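Local coordinates for protein prolyl-ACP dehydrogenase (Oscillatoria sp., PDB 4IRN) that probably oxidises a prolyl group tethered to an acyl carrier protein during anatoxin-a biosynthesis, using FAD bound in an acyl-CoA dehydrogenase fold, at residues F72-W77 against L120-M124; S173-T177 against N188-H192; G182-I186 against S257-R261; D201-A207 against T219-K225. All coordinates share one frame; numbering follows the deposited sequence.

Contact 1. Residues F72-W77 against L120-M124; sequences FNRDAW and LIFAM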
loop_
_atom_site.group_PDB
_atom_site.type_symbol
_atom_site.label_atom_id
_atom_site.label_comp_id
_atom_site.label_asym_id
_atom_site.label_seq_id
_atom_site.Cartn_x
_atom_site.Cartn_y
_atom_site.Cartn_z
ATOM N N PHE A 72 -4.600 6.785 -35.935
ATOM C CA PHE A 72 -5.592 7.704 -35.383
ATOM C C PHE A 72 -6.885 7.521 -36.203
ATOM O O PHE A 72 -6.833 7.549 -37.440
ATOM C CB PHE A 72 -5.082 9.167 -35.431
ATOM C CG PHE A 72 -6.167 10.197 -35.242
ATOM C CD1 PHE A 72 -6.684 10.466 -33.978
ATOM C CD2 PHE A 72 -6.707 10.867 -36.332
ATOM C CE1 PHE A 72 -7.715 11.394 -33.810
ATOM C CE2 PHE A 72 -7.743 11.789 -36.164
ATOM C CZ PHE A 72 -8.239 12.048 -34.904
ATOM N N ASN A 73 -8.027 7.330 -35.517
ATOM C CA ASN A 73 -9.319 7.115 -36.167
ATOM C C ASN A 73 -10.028 8.434 -36.486
ATOM O O ASN A 73 -10.802 8.950 -35.672
ATOM C CB ASN A 73 -10.207 6.184 -35.330
ATOM C CG ASN A 73 -11.331 5.501 -36.087
ATOM O OD1 ASN A 73 -11.754 5.917 -37.173
ATOM N ND2 ASN A 73 -11.879 4.447 -35.501
ATOM N N ARG A 74 -9.760 8.976 -37.685
ATOM C CA ARG A 74 -10.375 10.219 -38.134
ATOM C C ARG A 74 -11.868 10.057 -38.379
ATOM O O ARG A 74 -12.630 10.989 -38.111
ATOM C CB ARG A 74 -9.686 10.754 -39.380
ATOM C CG ARG A 74 -9.795 12.273 -39.494
ATOM C CD ARG A 74 -9.120 12.754 -40.753
ATOM N NE ARG A 74 -8.355 13.987 -40.550
ATOM C CZ ARG A 74 -7.031 14.040 -40.398
ATOM N NH1 ARG A 74 -6.311 12.922 -40.380
ATOM N NH2 ARG A 74 -6.422 15.207 -40.230
ATOM N N ASP A 75 -12.278 8.870 -38.872
ATOM C CA ASP A 75 -13.677 8.530 -39.134
ATOM C C ASP A 75 -14.518 8.621 -37.856
ATOM O O ASP A 75 -15.605 9.199 -37.876
ATOM C CB ASP A 75 -13.797 7.135 -39.772
ATOM C CG ASP A 75 -13.777 7.104 -41.296
ATOM O OD1 ASP A 75 -13.198 8.044 -41.914
ATOM O OD2 ASP A 75 -14.316 6.139 -41.871
ATOM N N ALA A 76 -13.989 8.080 -36.744
ATOM C CA ALA A 76 -14.636 8.085 -35.434
ATOM C C ALA A 76 -14.674 9.482 -34.816
ATOM O O ALA A 76 -15.642 9.792 -34.121
ATOM C CB ALA A 76 -13.949 7.103 -34.501
ATOM N N TRP A 77 -13.647 10.325 -35.084
ATOM C CA TRP A 77 -13.592 11.715 -34.615
ATOM C C TRP A 77 -14.734 12.496 -35.260
ATOM O O TRP A 77 -15.466 13.197 -34.552
ATOM C CB TRP A 77 -12.233 12.372 -34.955
ATOM C CG TRP A 77 -12.091 13.810 -34.512
ATOM C CD1 TRP A 77 -12.695 14.902 -35.063
ATOM C CD2 TRP A 77 -11.269 14.310 -33.438
ATOM N NE1 TRP A 77 -12.331 16.043 -34.381
ATOM C CE2 TRP A 77 -11.453 15.712 -33.386
ATOM C CE3 TRP A 77 -10.383 13.710 -32.522
ATOM C CZ2 TRP A 77 -10.812 16.520 -32.435
ATOM C CZ3 TRP A 77 -9.729 14.520 -31.601
ATOM C CH2 TRP A 77 -9.943 15.905 -31.559
ATOM N N LEU A 120 -8.403 7.960 -28.774
ATOM C CA LEU A 120 -9.355 8.870 -29.420
ATOM C C LEU A 120 -10.005 9.732 -28.350
ATOM O O LEU A 120 -10.060 10.955 -28.504
ATOM C CB LEU A 120 -10.423 8.094 -30.224
ATOM C CG LEU A 120 -11.567 8.912 -30.864
ATOM C CD1 LEU A 120 -11.163 9.517 -32.212
ATOM C CD2 LEU A 120 -12.796 8.066 -31.027
ATOM N N ILE A 121 -10.449 9.088 -27.249
ATOM C CA ILE A 121 -11.061 9.734 -26.090
ATOM C C ILE A 121 -10.121 10.831 -25.529
ATOM O O ILE A 121 -10.573 11.954 -25.289
ATOM C CB ILE A 121 -11.475 8.680 -25.025
ATOM C CG1 ILE A 121 -12.619 7.766 -25.545
ATOM C CG2 ILE A 121 -11.864 9.360 -23.722
ATOM C CD1 ILE A 121 -12.784 6.407 -24.806
ATOM N N PHE A 122 -8.813 10.508 -25.369
ATOM C CA PHE A 122 -7.805 11.449 -24.874
ATOM C C PHE A 122 -7.627 12.624 -25.845
ATOM O O PHE A 122 -7.609 13.775 -25.400
ATOM C CB PHE A 122 -6.475 10.735 -24.556
ATOM C CG PHE A 122 -5.269 11.634 -24.373
ATOM C CD1 PHE A 122 -5.239 12.596 -23.367
ATOM C CD2 PHE A 122 -4.151 11.500 -25.190
ATOM C CE1 PHE A 122 -4.130 13.431 -23.216
ATOM C CE2 PHE A 122 -3.033 12.319 -25.018
ATOM C CZ PHE A 122 -3.029 13.274 -24.033
ATOM N N ALA A 123 -7.533 12.333 -27.163
ATOM C CA ALA A 123 -7.364 13.323 -28.239
ATOM C C ALA A 123 -8.526 14.334 -28.283
ATOM O O ALA A 123 -8.292 15.534 -28.458
ATOM C CB ALA A 123 -7.233 12.618 -29.576
ATOM N N MET A 124 -9.767 13.849 -28.091
ATOM C CA MET A 124 -10.975 14.670 -28.073
ATOM C C MET A 124 -11.066 15.550 -26.813
ATOM O O MET A 124 -11.447 16.715 -26.910
ATOM C CB MET A 124 -12.227 13.786 -28.207
ATOM C CG MET A 124 -12.533 13.370 -29.637
ATOM S SD MET A 124 -14.032 12.372 -29.871
ATOM C CE MET A 124 -13.823 11.092 -28.599
#
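Trp77 turns CG opposite its backbone N (chi1 180°), which carries the indole from helix 74-83 across to helix 118-138, where Met124, with CG opposite its carbonyl carbon (chi1 -81°), lays its side chain over one face. Met124 CG stands 3.9 Å from the centroid of the Trp77 six-membered ring, a CH-pi contact displaced toward the rim at CE3 and CZ3. Farther along, Met124 SD lies 5.1 Å from that centroid, a distant Met-aromatic contact above the face; the two side chains run antiparallel past one another. Ala123 meets the indole at its edge instead, CB lying 3.7 Å from Trp77 CZ3, while Trp77 CH2 comes within 3.5 Å of Ala123 O, which accepts a hydrogen bond from Asn196.

One turn back, Leu120 divides its branches over the start of helix 74-83. Its CD1 is 3.5 Å from Asn73 O, and its CD2 is 3.8 Å from Ala76 CB. Phe72 closes the group obliquely, with CE1 4.2 Å from Leu120 CD1. Asn73 is the N-cap of its helix: its OD1 accepts from Ala76 N at 3.1 Å, the donor standing above the carbonyl plane.

Phe122, in the same helix, faces the other way, touching FAD and stacking on Tyr399, while His127 meets Trp77 edge-to-face. No hydrogen bond joins the two segments, and Asn73 O is taken up by Trp77 N within its own helix. Cohesion between these two helices of the N-terminal domain therefore rests on dispersion and CH-pi contact in a buried layer behind the flavin pocket.

Contact 2. Residues S173-T177 against N188-H192; sequences SLKTT and NGYKH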
loop_
_atom_site.group_PDB
_atom_site.type_symbol
_atom_site.label_atom_id
_atom_site.label_comp_id
_atom_site.label_asym_id
_atom_site.label_seq_id
_atom_site.Cartn_x
_atom_site.Cartn_y
_atom_site.Cartn_z
ATOM N N SER A 173 8.780 28.604 -16.052
ATOM C CA SER A 173 10.108 28.766 -16.632
ATOM C C SER A 173 10.149 28.522 -18.152
ATOM O O SER A 173 11.168 28.049 -18.667
ATOM C CB SER A 173 11.116 27.889 -15.894
ATOM O OG SER A 173 11.483 28.471 -14.652
ATOM N N LEU A 174 9.054 28.883 -18.873
ATOM C CA LEU A 174 8.931 28.783 -20.335
ATOM C C LEU A 174 9.988 29.645 -21.003
ATOM O O LEU A 174 10.206 30.793 -20.589
ATOM C CB LEU A 174 7.558 29.301 -20.833
ATOM C CG LEU A 174 6.317 28.503 -20.524
ATOM C CD1 LEU A 174 5.079 29.212 -21.004
ATOM C CD2 LEU A 174 6.400 27.131 -21.105
ATOM N N LYS A 175 10.599 29.114 -22.059
ATOM C CA LYS A 175 11.593 29.851 -22.823
ATOM C C LYS A 175 11.050 30.406 -24.145
ATOM O O LYS A 175 11.643 31.339 -24.674
ATOM C CB LYS A 175 12.892 29.038 -23.005
ATOM C CG LYS A 175 13.629 28.674 -21.698
ATOM C CD LYS A 175 14.186 29.896 -20.901
ATOM C CE LYS A 175 14.593 29.586 -19.467
ATOM N NZ LYS A 175 14.079 30.595 -18.487
ATOM N N THR A 176 9.919 29.865 -24.668
ATOM C CA THR A 176 9.273 30.327 -25.911
ATOM C C THR A 176 8.942 31.809 -25.802
ATOM O O THR A 176 8.088 32.197 -25.006
ATOM C CB THR A 176 8.069 29.431 -26.325
ATOM O OG1 THR A 176 8.523 28.091 -26.514
ATOM C CG2 THR A 176 7.398 29.901 -27.607
ATOM N N THR A 177 9.676 32.633 -26.556
ATOM C CA THR A 177 9.519 34.086 -26.537
ATOM C C THR A 177 8.598 34.587 -27.627
ATOM O O THR A 177 8.535 33.994 -28.702
ATOM C CB THR A 177 10.879 34.811 -26.568
ATOM O OG1 THR A 177 11.668 34.346 -27.671
ATOM C CG2 THR A 177 11.635 34.685 -25.269
ATOM N N ASN A 188 9.352 32.376 -31.176
ATOM C CA ASN A 188 10.509 31.487 -31.286
ATOM C C ASN A 188 10.587 30.594 -30.049
ATOM O O ASN A 188 10.464 31.087 -28.925
ATOM C CB ASN A 188 11.801 32.296 -31.462
ATOM C CG ASN A 188 12.004 32.812 -32.858
ATOM O OD1 ASN A 188 12.460 32.085 -33.744
ATOM N ND2 ASN A 188 11.673 34.077 -33.081
ATOM N N GLY A 189 10.752 29.296 -30.270
ATOM C CA GLY A 189 10.826 28.308 -29.197
ATOM C C GLY A 189 10.618 26.873 -29.633
ATOM O O GLY A 189 10.464 26.587 -30.825
ATOM N N TYR A 190 10.626 25.959 -28.660
ATOM C CA TYR A 190 10.438 24.531 -28.910
ATOM C C TYR A 190 9.500 23.953 -27.868
ATOM O O TYR A 190 9.681 24.184 -26.671
ATOM C CB TYR A 190 11.797 23.806 -28.964
ATOM C CG TYR A 190 11.783 22.295 -28.839
ATOM C CD1 TYR A 190 11.165 21.495 -29.801
ATOM C CD2 TYR A 190 12.490 21.661 -27.834
ATOM C CE1 TYR A 190 11.198 20.100 -29.720
ATOM C CE2 TYR A 190 12.569 20.272 -27.767
ATOM C CZ TYR A 190 11.919 19.495 -28.712
ATOM O OH TYR A 190 11.984 18.128 -28.619
ATOM N N LYS A 191 8.458 23.263 -28.339
ATOM C CA LYS A 191 7.463 22.634 -27.477
ATOM C C LYS A 191 7.467 21.144 -27.731
ATOM O O LYS A 191 7.195 20.725 -28.869
ATOM C CB LYS A 191 6.041 23.184 -27.721
ATOM C CG LYS A 191 5.850 24.685 -27.524
ATOM C CD LYS A 191 5.745 25.087 -26.077
ATOM C CE LYS A 191 5.496 26.563 -25.891
ATOM N NZ LYS A 191 5.517 26.919 -24.445
ATOM N N HIS A 192 7.812 20.353 -26.707
ATOM C CA HIS A 192 7.736 18.922 -26.858
ATOM C C HIS A 192 6.370 18.451 -26.359
ATOM O O HIS A 192 5.702 19.213 -25.661
ATOM C CB HIS A 192 8.947 18.198 -26.234
ATOM C CG HIS A 192 9.089 18.185 -24.732
ATOM N ND1 HIS A 192 8.146 18.773 -23.907
ATOM C CD2 HIS A 192 10.043 17.622 -23.961
ATOM C CE1 HIS A 192 8.564 18.543 -22.667
ATOM N NE2 HIS A 192 9.704 17.861 -22.648
HETATM O O HOH W 1 10.834 35.764 -30.329
#
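Thr177 and Asn188 form an antiparallel hydrogen-bonded pair in the beta hairpin of strands 177-181 and 184-191, at the edge of the antiparallel sheet in the middle domain. Thr177 N donates to Asn188 O at 2.9 Å, and Asn188 N returns a straighter bond to Thr177 O at 3.1 Å. Just before the pair, Thr176 CA adds a CA-H...O contact to Asn188 O at 3.3 Å.

Thr176 points at the opposite strand, and its OG1 packs 3.5 Å from Gly189 CA, close against a residue that has no side chain. The same OG1 lies 3.4 Å from Lys191 CE and is hydrogen-bonded to Glu164. Lys191, bent at chi2 (-78°), turns toward loop 173-177, where Leu174 crosses it at about a right angle with CD2 3.5 Å from Lys191 NZ. That ammonium is gripped by a salt bridge to Glu164 and hydrogen bonds to the carbonyls of Phe206 and Ala162, the last an FAD-binding residue, tying loop, hairpin and neighbouring sheet together close to the cofactor. Asn188 OD1 accepts from Asn253 N on strand 249-257. A water hydrogen-bonds to Thr177 OG1 at 3.1 Å and weakly accepts from Asn188 ND2 at 3.3 Å.

Contact 3. Residues G182-I186 against S257-R261; sequences GDKYI and SAANR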
loop_
_atom_site.group_PDB
_atom_site.type_symbol
_atom_site.label_atom_id
_atom_site.label_comp_id
_atom_site.label_asym_id
_atom_site.label_seq_id
_atom_site.Cartn_x
_atom_site.Cartn_y
_atom_site.Cartn_z
ATOM N N GLY A 182 4.827 46.050 -33.653
ATOM C CA GLY A 182 3.655 46.854 -33.955
ATOM C C GLY A 182 2.382 46.086 -33.681
ATOM O O GLY A 182 2.017 45.880 -32.520
ATOM N N ASP A 183 1.710 45.644 -34.752
ATOM C CA ASP A 183 0.453 44.888 -34.680
ATOM C C ASP A 183 0.662 43.359 -34.667
ATOM O O ASP A 183 -0.309 42.600 -34.577
ATOM C CB ASP A 183 -0.499 45.314 -35.817
ATOM C CG ASP A 183 0.050 45.120 -37.220
ATOM O OD1 ASP A 183 0.999 45.850 -37.593
ATOM O OD2 ASP A 183 -0.505 44.274 -37.965
ATOM N N LYS A 184 1.918 42.912 -34.750
ATOM C CA LYS A 184 2.223 41.485 -34.779
ATOM C C LYS A 184 3.196 41.046 -33.691
ATOM O O LYS A 184 3.707 41.884 -32.955
ATOM C CB LYS A 184 2.697 41.047 -36.180
ATOM C CG LYS A 184 3.971 41.732 -36.654
ATOM C CD LYS A 184 4.345 41.315 -38.066
ATOM C CE LYS A 184 5.537 42.140 -38.498
ATOM N NZ LYS A 184 6.291 41.624 -39.675
ATOM N N TYR A 185 3.427 39.723 -33.584
ATOM C CA TYR A 185 4.325 39.089 -32.617
ATOM C C TYR A 185 5.196 38.057 -33.319
ATOM O O TYR A 185 4.702 37.311 -34.164
ATOM C CB TYR A 185 3.537 38.404 -31.485
ATOM C CG TYR A 185 2.909 39.342 -30.481
ATOM C CD1 TYR A 185 1.613 39.815 -30.655
ATOM C CD2 TYR A 185 3.585 39.702 -29.320
ATOM C CE1 TYR A 185 1.010 40.641 -29.709
ATOM C CE2 TYR A 185 2.995 40.535 -28.368
ATOM C CZ TYR A 185 1.705 41.000 -28.566
ATOM O OH TYR A 185 1.108 41.817 -27.641
ATOM N N ILE A 186 6.483 38.003 -32.961
ATOM C CA ILE A 186 7.433 37.047 -33.523
ATOM C C ILE A 186 7.699 35.979 -32.466
ATOM O O ILE A 186 8.299 36.270 -31.422
ATOM C CB ILE A 186 8.747 37.706 -34.009
ATOM C CG1 ILE A 186 8.584 39.081 -34.732
ATOM C CG2 ILE A 186 9.686 36.701 -34.685
ATOM C CD1 ILE A 186 7.746 39.256 -35.955
ATOM N N SER A 257 -0.750 37.861 -35.578
ATOM C CA SER A 257 -1.397 39.149 -35.339
ATOM C C SER A 257 -1.774 39.314 -33.860
ATOM O O SER A 257 -2.054 38.320 -33.186
ATOM C CB SER A 257 -2.647 39.264 -36.207
ATOM O OG SER A 257 -3.347 40.478 -35.990
ATOM N N ALA A 258 -1.821 40.569 -33.372
ATOM C CA ALA A 258 -2.222 40.881 -31.995
ATOM C C ALA A 258 -3.702 40.528 -31.757
ATOM O O ALA A 258 -4.126 40.379 -30.613
ATOM C CB ALA A 258 -1.979 42.345 -31.694
ATOM N N ALA A 259 -4.467 40.366 -32.851
ATOM C CA ALA A 259 -5.876 39.986 -32.852
ATOM C C ALA A 259 -6.046 38.515 -32.478
ATOM O O ALA A 259 -7.098 38.140 -31.958
ATOM C CB ALA A 259 -6.468 40.228 -34.226
ATOM N N ASN A 260 -5.021 37.678 -32.773
ATOM C CA ASN A 260 -5.018 36.241 -32.490
ATOM C C ASN A 260 -4.383 35.890 -31.137
ATOM O O ASN A 260 -4.226 34.714 -30.814
ATOM C CB ASN A 260 -4.430 35.445 -33.651
ATOM C CG ASN A 260 -5.459 34.816 -34.561
ATOM O OD1 ASN A 260 -6.534 35.362 -34.808
ATOM N ND2 ASN A 260 -5.131 33.657 -35.114
ATOM N N ARG A 261 -4.068 36.917 -30.332
ATOM C CA ARG A 261 -3.530 36.773 -28.983
ATOM C C ARG A 261 -4.696 36.567 -28.026
ATOM O O ARG A 261 -5.575 37.412 -27.942
ATOM C CB ARG A 261 -2.704 38.030 -28.610
ATOM C CG ARG A 261 -2.128 38.061 -27.206
ATOM C CD ARG A 261 -1.608 39.420 -26.823
ATOM N NE ARG A 261 -2.725 40.330 -26.578
ATOM C CZ ARG A 261 -2.666 41.652 -26.656
ATOM N NH1 ARG A 261 -1.566 42.251 -27.091
ATOM N NH2 ARG A 261 -3.735 42.383 -26.386
#
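Tyr185 and Arg261 meet through the phenol oxygen and one end of the guanidinium, their planes turned 74° apart and their side chains slanting across each other. Arg261 NH1 donates to Tyr185 OH at 2.8 Å, and the oxygen lies almost in the guanidinium plane while NH1 approaches near the plane of the ring at its edge. The bond is noticeably bent, with 142° at the hydrogen. A kink at chi3 (73°) in the otherwise extended Arg261 chain turns the guanidinium toward the phenol, and Arg261 CD passes 3.7 Å from Tyr185 OH on the way.

Ala258 CA lies at the ring edge near its plane, 4.0 Å from Tyr185 CE1, and Ala258 CB touches the same carbon. Phe221 adds its own ring to Tyr185 and also carries the aliphatic part of Arg261, joining this corner to the neighbouring sheet.

Where strand 184-191 pairs with the end of strand 249-257, Lys184 and Ser257 form an antiparallel non-hydrogen-bonded pair with diverging side chains. Lys184 runs off to a salt bridge with Glu255. Beyond the pair, Ala258 N donates to Asp183 O at 2.8 Å. Ser257 then starts a turn: its O accepts from Asn260 N at 3.1 Å, and its OG accepts weakly from Ala259 N at 3.3 Å.

Tyr185 OH is shared, because Glu265 hydrogen-bonds to it as well. The phenol oxygen thus bridges a cation and a carboxylate, which would probably polarise it, and joins strand 184-191 of one sheet to Arg261 at the edge strand 261-262 of the other.

Contact 4. Residues D201-A207 against T219-K225; sequences DLFIIFA and TTFMIEK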
loop_
_atom_site.group_PDB
_atom_site.type_symbol
_atom_site.label_atom_id
_atom_site.label_comp_id
_atom_site.label_asym_id
_atom_site.label_seq_id
_atom_site.Cartn_x
_atom_site.Cartn_y
_atom_site.Cartn_z
ATOM N N ASP A 201 -5.541 22.151 -36.722
ATOM C CA ASP A 201 -5.788 23.288 -37.600
ATOM C C ASP A 201 -5.517 24.596 -36.858
ATOM O O ASP A 201 -5.170 25.595 -37.492
ATOM C CB ASP A 201 -7.216 23.244 -38.154
ATOM C CG ASP A 201 -7.484 22.028 -39.019
ATOM O OD1 ASP A 201 -6.967 21.985 -40.158
ATOM O OD2 ASP A 201 -8.178 21.096 -38.542
ATOM N N LEU A 202 -5.656 24.578 -35.515
ATOM C CA LEU A 202 -5.389 25.715 -34.631
ATOM C C LEU A 202 -4.524 25.289 -33.429
ATOM O O LEU A 202 -4.776 24.248 -32.810
ATOM C CB LEU A 202 -6.704 26.387 -34.174
ATOM C CG LEU A 202 -6.598 27.718 -33.398
ATOM C CD1 LEU A 202 -6.158 28.885 -34.314
ATOM C CD2 LEU A 202 -7.915 28.055 -32.727
ATOM N N PHE A 203 -3.502 26.101 -33.118
ATOM C CA PHE A 203 -2.565 25.839 -32.040
ATOM C C PHE A 203 -2.687 26.868 -30.926
ATOM O O PHE A 203 -2.584 28.066 -31.184
ATOM C CB PHE A 203 -1.129 25.798 -32.589
ATOM C CG PHE A 203 -0.835 24.600 -33.465
ATOM C CD1 PHE A 203 -1.114 24.627 -34.827
ATOM C CD2 PHE A 203 -0.254 23.452 -32.931
ATOM C CE1 PHE A 203 -0.839 23.516 -35.635
ATOM C CE2 PHE A 203 0.020 22.341 -33.742
ATOM C CZ PHE A 203 -0.273 22.382 -35.088
ATOM N N ILE A 204 -2.935 26.403 -29.693
ATOM C CA ILE A 204 -3.010 27.254 -28.501
ATOM C C ILE A 204 -1.601 27.216 -27.880
ATOM O O ILE A 204 -1.207 26.207 -27.294
ATOM C CB ILE A 204 -4.145 26.819 -27.519
ATOM C CG1 ILE A 204 -5.540 26.687 -28.213
ATOM C CG2 ILE A 204 -4.207 27.691 -26.262
ATOM C CD1 ILE A 204 -6.115 27.932 -28.924
ATOM N N ILE A 205 -0.841 28.285 -28.059
ATOM C CA ILE A 205 0.556 28.378 -27.637
ATOM C C ILE A 205 0.799 29.319 -26.464
ATOM O O ILE A 205 0.369 30.463 -26.484
ATOM C CB ILE A 205 1.469 28.671 -28.862
ATOM C CG1 ILE A 205 1.118 27.703 -30.024
ATOM C CG2 ILE A 205 2.948 28.699 -28.491
ATOM C CD1 ILE A 205 2.178 27.284 -30.976
ATOM N N PHE A 206 1.530 28.819 -25.457
ATOM C CA PHE A 206 1.909 29.553 -24.250
ATOM C C PHE A 206 3.336 30.046 -24.402
ATOM O O PHE A 206 4.257 29.244 -24.487
ATOM C CB PHE A 206 1.696 28.685 -22.992
ATOM C CG PHE A 206 0.227 28.554 -22.652
ATOM C CD1 PHE A 206 -0.557 27.556 -23.232
ATOM C CD2 PHE A 206 -0.378 29.436 -21.768
ATOM C CE1 PHE A 206 -1.928 27.463 -22.948
ATOM C CE2 PHE A 206 -1.745 29.331 -21.472
ATOM C CZ PHE A 206 -2.510 28.344 -22.062
ATOM N N ALA A 207 3.504 31.364 -24.513
ATOM C CA ALA A 207 4.800 32.026 -24.713
ATOM C C ALA A 207 5.028 33.161 -23.696
ATOM O O ALA A 207 4.162 33.416 -22.860
ATOM C CB ALA A 207 4.888 32.565 -26.142
ATOM N N THR A 219 2.022 34.783 -21.893
ATOM C CA THR A 219 0.962 35.216 -22.814
ATOM C C THR A 219 0.588 34.059 -23.764
ATOM O O THR A 219 1.461 33.286 -24.157
ATOM C CB THR A 219 1.406 36.511 -23.551
ATOM O OG1 THR A 219 1.954 37.446 -22.612
ATOM C CG2 THR A 219 0.270 37.183 -24.304
ATOM N N THR A 220 -0.715 33.946 -24.125
ATOM C CA THR A 220 -1.259 32.909 -25.017
ATOM C C THR A 220 -1.528 33.452 -26.427
ATOM O O THR A 220 -2.020 34.574 -26.574
ATOM C CB THR A 220 -2.507 32.277 -24.399
ATOM O OG1 THR A 220 -2.308 32.105 -22.995
ATOM C CG2 THR A 220 -2.884 30.946 -25.051
ATOM N N PHE A 221 -1.215 32.637 -27.464
ATOM C CA PHE A 221 -1.397 32.970 -28.883
ATOM C C PHE A 221 -2.074 31.831 -29.640
ATOM O O PHE A 221 -1.815 30.654 -29.359
ATOM C CB PHE A 221 -0.051 33.312 -29.537
ATOM C CG PHE A 221 0.663 34.469 -28.884
ATOM C CD1 PHE A 221 0.403 35.780 -29.277
ATOM C CD2 PHE A 221 1.590 34.254 -27.869
ATOM C CE1 PHE A 221 1.044 36.855 -28.653
ATOM C CE2 PHE A 221 2.220 35.329 -27.235
ATOM C CZ PHE A 221 1.949 36.622 -27.637
ATOM N N MET A 222 -2.959 32.184 -30.594
ATOM C CA MET A 222 -3.684 31.219 -31.428
ATOM C C MET A 222 -3.116 31.271 -32.828
ATOM O O MET A 222 -3.296 32.261 -33.534
ATOM C CB MET A 222 -5.193 31.493 -31.431
ATOM C CG MET A 222 -5.808 31.437 -30.053
ATOM S SD MET A 222 -7.563 31.795 -30.002
ATOM C CE MET A 222 -7.541 33.542 -30.258
ATOM N N ILE A 223 -2.366 30.230 -33.201
ATOM C CA ILE A 223 -1.713 30.166 -34.497
ATOM C C ILE A 223 -2.346 29.079 -35.348
ATOM O O ILE A 223 -2.422 27.924 -34.915
ATOM C CB ILE A 223 -0.168 30.038 -34.338
ATOM C CG1 ILE A 223 0.409 31.196 -33.459
ATOM C CG2 ILE A 223 0.537 30.008 -35.695
ATOM C CD1 ILE A 223 1.757 30.931 -32.791
ATOM N N GLU A 224 -2.807 29.451 -36.541
ATOM C CA GLU A 224 -3.402 28.518 -37.486
ATOM C C GLU A 224 -2.322 27.607 -38.101
ATOM O O GLU A 224 -1.155 27.998 -38.176
ATOM C CB GLU A 224 -4.145 29.273 -38.598
ATOM C CG GLU A 224 -5.492 29.830 -38.173
ATOM C CD GLU A 224 -6.236 30.655 -39.208
ATOM O OE1 GLU A 224 -6.015 30.461 -40.427
ATOM O OE2 GLU A 224 -7.081 31.478 -38.789
ATOM N N LYS A 225 -2.726 26.405 -38.532
ATOM C CA LYS A 225 -1.876 25.406 -39.183
ATOM C C LYS A 225 -1.256 26.022 -40.465
ATOM O O LYS A 225 -1.879 26.857 -41.106
ATOM C CB LYS A 225 -2.746 24.183 -39.509
ATOM C CG LYS A 225 -2.146 23.118 -40.411
ATOM C CD LYS A 225 -3.202 22.050 -40.804
ATOM C CE LYS A 225 -4.179 22.462 -41.886
ATOM N NZ LYS A 225 -3.538 22.740 -43.190
#
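Ile204 and Met222 run alongside each other from one face of the sheet at the apolar centre, with Ile204 CD1 3.7 Å from Met222 CG. Ile204 CG1 is set opposite the carbonyl carbon (chi1 -53°), which leaves CG2 to meet Thr220 CG2 at 3.7 Å. That threonine methyl also lies over the neighbouring aromatic: Thr220 CG2 sits 4.1 Å from the centroid of the Phe206 ring, 14° off the normal, a CH-pi contact over the face. Phe206 goes on to meet the ring of His160, an FAD-binding residue, and Phe272 edge-to-face. From the other face, Ile205 CD1 and Ile223 CD1 cross at 4.1 Å, and Ala207 CB approaches the edge of Phe221 at CE2, 4.0 Å away. This face packs on Leu187, Leu251 and Val256 of the second sheet.

Between the two faces, Phe203 with Ile223, Ile205 with Phe221 and Ala207 with Thr219 each exchange a pair of backbone hydrogen bonds, which satisfies these buried amides. Phe203 lays its ring edge along Ile223 O.

Outward, the register ends with Lys225 N donating to Asp201 O at 2.8 Å. Here the side chains run alongside each other, Asp201 OD1 being 3.3 Å from Lys225 CE, but Lys225 NZ stays 4.6 Å from that oxygen and makes no salt bridge with it. Asp201 OD2 is held by Ile157 N, and Glu224 by Tyr147. Strands 202-208 and 218-224 thus form a long beta hairpin at the centre of one of the two packed sheets in the beta domain of the acyl-CoA dehydrogenase fold.

Contacts 1 and 4 are buried, contact 2 is partly so, and contact 3 lies at the surface. Contact 1 belongs to the helical N-terminal domain, has no hydrogen bond between its segments and rests on apolar side chains, whereas the other three cluster in the beta domain and include backbone hydrogen bonds. Contacts 2 and 3 draw on opposite ends of strand 184-191, their centres about 17 Å apart. Contact 4 touches both: Phe206 O receives Lys191 NZ from contact 2, and Met222 O, nearer the middle of the hairpin, receives Asn260 ND2 from contact 3. Apolar faces dominate contact 4, while charged groups matter more in contacts 2 and 3. Only contact 3 stands away from the flavin site.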